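Local coordinates for choline binding protein PCPA (Streptococcus pneumoniae, PDB 4CP6) that probably attaches to choline on the pneumococcal surface and presents a leucine-rich repeat region, and is studied as a pneumococcal vaccine antigen, at residues A[148-153]-A[173-178]; A[274-279]-A[297-302]. All coordinates share one frame; numbering follows the deposited sequence.

Interaction 1 of 2, residues A[148-153]-A[173-178]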
# COMPACT_ATOMS: atom_id res chain seq x y z
N ALA A 148 -13.35 -14.41 -14.05
CA ALA A 148 -14.41 -14.48 -13.07
C ALA A 148 -14.18 -15.49 -11.95
O ALA A 148 -14.63 -15.31 -10.82
CB ALA A 148 -15.73 -14.81 -13.78
N SER A 149 -13.45 -16.59 -12.25
CA SER A 149 -13.17 -17.63 -11.28
C SER A 149 -12.25 -17.14 -10.15
O SER A 149 -12.21 -17.79 -9.13
CB SER A 149 -12.46 -18.78 -11.99
OG SER A 149 -11.36 -18.32 -12.76
N LEU A 150 -11.50 -16.06 -10.37
CA LEU A 150 -10.52 -15.64 -9.36
C LEU A 150 -11.18 -15.19 -8.07
O LEU A 150 -12.01 -14.30 -8.09
CB LEU A 150 -9.65 -14.55 -9.96
CG LEU A 150 -8.57 -13.97 -9.01
CD1 LEU A 150 -7.44 -14.99 -8.78
CD2 LEU A 150 -8.02 -12.69 -9.58
N GLU A 151 -10.79 -15.83 -6.96
CA GLU A 151 -11.35 -15.52 -5.64
C GLU A 151 -10.39 -14.80 -4.69
O GLU A 151 -10.87 -14.17 -3.73
CB GLU A 151 -11.78 -16.81 -4.94
CG GLU A 151 -12.90 -17.53 -5.68
CD GLU A 151 -13.41 -18.79 -5.01
OE1 GLU A 151 -13.19 -18.96 -3.78
OE2 GLU A 151 -14.05 -19.61 -5.71
N TYR A 152 -9.07 -14.95 -4.90
CA TYR A 152 -8.10 -14.47 -3.94
C TYR A 152 -6.90 -13.88 -4.67
O TYR A 152 -6.34 -14.52 -5.56
CB TYR A 152 -7.61 -15.71 -3.15
CG TYR A 152 -6.51 -15.41 -2.15
CD1 TYR A 152 -6.81 -14.95 -0.87
CD2 TYR A 152 -5.17 -15.59 -2.49
CE1 TYR A 152 -5.80 -14.63 0.03
CE2 TYR A 152 -4.15 -15.28 -1.59
CZ TYR A 152 -4.48 -14.80 -0.34
OH TYR A 152 -3.46 -14.48 0.51
N ILE A 153 -6.47 -12.69 -4.24
CA ILE A 153 -5.24 -12.06 -4.73
C ILE A 153 -4.33 -11.89 -3.52
O ILE A 153 -4.73 -11.25 -2.54
CB ILE A 153 -5.51 -10.71 -5.41
CG1 ILE A 153 -6.31 -10.92 -6.70
CG2 ILE A 153 -4.18 -9.93 -5.64
CD1 ILE A 153 -6.71 -9.61 -7.39
N SER A 173 -17.48 -11.62 -11.46
CA SER A 173 -16.31 -11.90 -10.66
C SER A 173 -16.66 -12.55 -9.33
O SER A 173 -17.66 -12.16 -8.68
CB SER A 173 -15.59 -10.59 -10.37
OG SER A 173 -14.47 -10.81 -9.52
N LYS A 174 -15.85 -13.51 -8.91
CA LYS A 174 -15.96 -14.17 -7.61
C LYS A 174 -14.86 -13.65 -6.65
O LYS A 174 -14.64 -14.27 -5.60
CB LYS A 174 -15.91 -15.70 -7.74
CG LYS A 174 -17.12 -16.27 -8.51
CD LYS A 174 -16.98 -17.78 -8.70
CE LYS A 174 -17.32 -18.63 -7.50
NZ LYS A 174 -17.40 -20.07 -7.86
N LEU A 175 -14.21 -12.52 -7.01
CA LEU A 175 -13.10 -12.01 -6.21
C LEU A 175 -13.57 -11.57 -4.83
O LEU A 175 -14.43 -10.68 -4.74
CB LEU A 175 -12.42 -10.88 -6.93
CG LEU A 175 -11.22 -10.27 -6.20
CD1 LEU A 175 -10.09 -11.30 -6.03
CD2 LEU A 175 -10.73 -9.04 -6.97
N GLU A 176 -13.05 -12.22 -3.77
CA GLU A 176 -13.55 -11.96 -2.44
C GLU A 176 -12.54 -11.27 -1.53
O GLU A 176 -12.95 -10.58 -0.58
CB GLU A 176 -14.05 -13.30 -1.84
CG GLU A 176 -14.75 -13.21 -0.50
CD GLU A 176 -13.84 -13.26 0.71
OE1 GLU A 176 -12.66 -13.66 0.58
OE2 GLU A 176 -14.31 -12.85 1.80
N LEU A 177 -11.25 -11.52 -1.78
CA LEU A 177 -10.21 -10.99 -0.91
C LEU A 177 -9.05 -10.49 -1.73
O LEU A 177 -8.55 -11.21 -2.61
CB LEU A 177 -9.78 -12.09 0.08
CG LEU A 177 -8.79 -11.65 1.20
CD1 LEU A 177 -8.82 -12.64 2.33
CD2 LEU A 177 -7.35 -11.55 0.70
N ILE A 178 -8.59 -9.27 -1.43
CA ILE A 178 -7.40 -8.68 -2.07
C ILE A 178 -6.49 -8.36 -0.90
O ILE A 178 -6.86 -7.55 -0.04
CB ILE A 178 -7.69 -7.43 -2.92
CG1 ILE A 178 -8.83 -7.69 -3.91
CG2 ILE A 178 -6.40 -7.03 -3.63
CD1 ILE A 178 -9.19 -6.45 -4.77
O HOH W 1 -12.63 -12.59 -10.18
O HOH W 2 -11.15 -15.47 -1.13

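Interaction 2 of 2, residues A[274-279]-A[297-302]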
# COMPACT_ATOMS: atom_id res chain seq x y z
N LEU A 274 -7.77 20.19 4.20
CA LEU A 274 -8.48 19.00 4.65
C LEU A 274 -9.15 19.28 5.96
O LEU A 274 -8.49 19.72 6.92
CB LEU A 274 -7.50 17.84 4.77
CG LEU A 274 -8.05 16.52 5.32
CD1 LEU A 274 -9.21 15.97 4.43
CD2 LEU A 274 -6.94 15.50 5.37
N GLU A 275 -10.47 19.09 6.01
CA GLU A 275 -11.19 19.26 7.26
C GLU A 275 -11.64 17.92 7.76
O GLU A 275 -12.40 17.26 7.05
CB GLU A 275 -12.38 20.21 7.12
CG GLU A 275 -11.92 21.66 7.05
CD GLU A 275 -13.08 22.60 6.91
OE1 GLU A 275 -13.62 22.70 5.79
OE2 GLU A 275 -13.54 23.12 7.95
N LEU A 276 -11.12 17.48 8.91
CA LEU A 276 -11.55 16.22 9.51
C LEU A 276 -12.76 16.49 10.37
O LEU A 276 -13.01 17.63 10.81
CB LEU A 276 -10.43 15.53 10.29
CG LEU A 276 -9.17 15.26 9.46
CD1 LEU A 276 -8.12 14.58 10.28
CD2 LEU A 276 -9.45 14.41 8.24
N ASN A 277 -13.57 15.45 10.55
CA ASN A 277 -14.84 15.62 11.24
C ASN A 277 -14.79 15.25 12.72
O ASN A 277 -14.08 14.32 13.12
CB ASN A 277 -15.85 14.66 10.61
CG ASN A 277 -15.37 13.21 10.62
OD1 ASN A 277 -14.41 12.84 9.95
ND2 ASN A 277 -15.94 12.36 11.47
N GLU A 278 -15.64 15.91 13.55
CA GLU A 278 -15.82 15.43 14.90
C GLU A 278 -16.36 14.01 14.81
O GLU A 278 -17.25 13.73 13.98
CB GLU A 278 -16.82 16.29 15.68
CG GLU A 278 -16.20 17.55 16.23
CD GLU A 278 -14.87 17.38 16.96
OE1 GLU A 278 -14.73 16.41 17.75
OE2 GLU A 278 -14.01 18.25 16.76
N GLY A 279 -15.83 13.13 15.65
CA GLY A 279 -16.16 11.72 15.67
C GLY A 279 -14.96 10.90 15.20
O GLY A 279 -14.84 9.72 15.55
N ILE A 297 -4.83 21.52 7.80
CA ILE A 297 -5.60 20.36 8.24
C ILE A 297 -6.30 20.68 9.53
O ILE A 297 -5.66 21.20 10.45
CB ILE A 297 -4.73 19.10 8.32
CG1 ILE A 297 -5.62 17.86 8.63
CG2 ILE A 297 -3.59 19.25 9.35
CD1 ILE A 297 -4.91 16.63 8.53
N SER A 298 -7.61 20.41 9.62
CA SER A 298 -8.34 20.65 10.86
C SER A 298 -8.44 19.31 11.60
O SER A 298 -8.98 18.34 11.03
CB SER A 298 -9.72 21.21 10.56
OG SER A 298 -10.43 21.39 11.77
N LEU A 299 -7.93 19.24 12.83
CA LEU A 299 -7.95 18.02 13.64
C LEU A 299 -9.00 18.17 14.72
O LEU A 299 -9.04 19.19 15.41
CB LEU A 299 -6.58 17.80 14.28
CG LEU A 299 -5.40 17.68 13.29
CD1 LEU A 299 -4.08 17.56 14.05
CD2 LEU A 299 -5.59 16.48 12.35
N PRO A 300 -9.85 17.14 14.90
CA PRO A 300 -11.01 17.29 15.79
C PRO A 300 -10.78 17.02 17.27
O PRO A 300 -9.82 16.37 17.65
CB PRO A 300 -12.00 16.27 15.21
CG PRO A 300 -11.09 15.15 14.70
CD PRO A 300 -9.92 15.90 14.11
N ASN A 301 -11.70 17.54 18.13
CA ASN A 301 -11.64 17.31 19.56
C ASN A 301 -11.66 15.82 19.90
O ASN A 301 -11.08 15.43 20.90
CB ASN A 301 -12.84 18.00 20.24
CG ASN A 301 -12.79 19.50 20.08
OD1 ASN A 301 -13.78 20.17 19.67
ND2 ASN A 301 -11.65 20.06 20.39
N SER A 302 -12.33 15.00 19.07
CA SER A 302 -12.44 13.56 19.29
C SER A 302 -11.15 12.78 18.98
O SER A 302 -11.10 11.59 19.31
CB SER A 302 -13.57 12.99 18.44
OG SER A 302 -13.38 13.37 17.09
O HOH W 3 -11.66 19.28 12.90

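Interaction 1 of 2, residues A[148-153]-A[173-178]
The ring of Y152 is met by the side chain of L177. L177 CD2 approaches the CE1 corner at a slant, 3.5 Å from Y152 CE1. Paired on the same face of the sheet, and with CG anti to the backbone N in both (chi1 176° in Y152, -173° in L177), the two side chains run side by side. The Y152 side chain also touches K130 and E132 of the preceding coil. The carboxylate of E151 runs alongside K174. E151 OE2 is 4.0 Å from K174 NZ, beyond salt-bridge range, so any attraction is probably mild. The carboxylate of E176 is tied in through water 2, which donates to both E176 OE1 and E151 O.

E151 O takes this water and two backbone N-H groups, one of them weakly. E176 N donates to E151 O at 2.9 Å. L177 N adds the weak bond. Further along, I153 N bonds to L177 O at 3.0 Å. Y152 pairs with L177 and I153 with I178 as a short parallel ladder. This is the stacking of successive coils in a leucine-rich repeat solenoid: strand 152-153 lies between 130-131 and 177-178.

At the other end K174 N donates to A148 O at 2.9 Å. S173 OG accepts from L175 N, which makes an ST turn, and water 1 links the same hydroxyl to L150 O.

The buried side chains face away from Y152. I153 crosses L175 at about a right angle, with I153 CG1 3.9 Å from L175 CD1. The same L175 CD1 touches L150 CG. I153 CG2 rests 4.2 Å from I178 CG2, and I178 in turn touches L201 of the next coil.

Interaction 2 of 2, residues A[274-279]-A[297-302]
L276 reaches across to four residues of 297-302. L276 CB sits 3.2 Å from S298 O and also faces the P300 ring at CD. L276 CG passes S298 O at 3.5 Å. At the tip, L276 CD1 meets L299 CD2 at 3.8 Å and, more loosely, I297 CD1. With CG anti to the carbonyl carbon (chi1 -56°), the L276 side chain passes S298 O and sends CD1 to L299, which lies alongside it.

The backbone of L276 is held too. Its N donates to S298 O, and water 3 connects its O with S298 OG. S298 N donates to L274 O at 2.9 Å, continuing the parallel ladder.

Beyond the strands, the carboxylate of E278 straddles the turn at 301-302. E278 OE2 takes N301 N at 2.8 Å. E278 OE1 takes S302 N at 3.1 Å. Each oxygen uses its syn lone pair. These two bonds fix the rotation of the group. The chain bends at chi2 (-47°) to bring it there, and OE2 also grazes P300 CB. S302 OG returns a link by accepting from G279 N at 2.9 Å, and it bonds to L280 O as well.

Strand 273-275 lies between strands 250-252 and 296-298 of a parallel sheet. L274 and I297 pack on F288, while L276 and L299 both touch I283 of strand 282-283.

Overall arrangement
Interaction 1 comes first along the chain and closes before interaction 2 opens. Their centres are 36 Å apart, the nearest atoms are about 24 Å apart, and they do not touch. They fall in different BspA-type leucine-rich repeat ranges and share no sheet. Antiparallel strands 224-227, 230-233 and 238-241 come between them in sequence. Interaction 1 covers the short strands 152-153 and 177-178 and the loops that lead into them. Interaction 2 covers the ends of strands 273-275 and 296-298 and the loops that follow. Both join neighbouring coils by parallel pairing, so the same stacking principle recurs in two parts of one elongated solenoid.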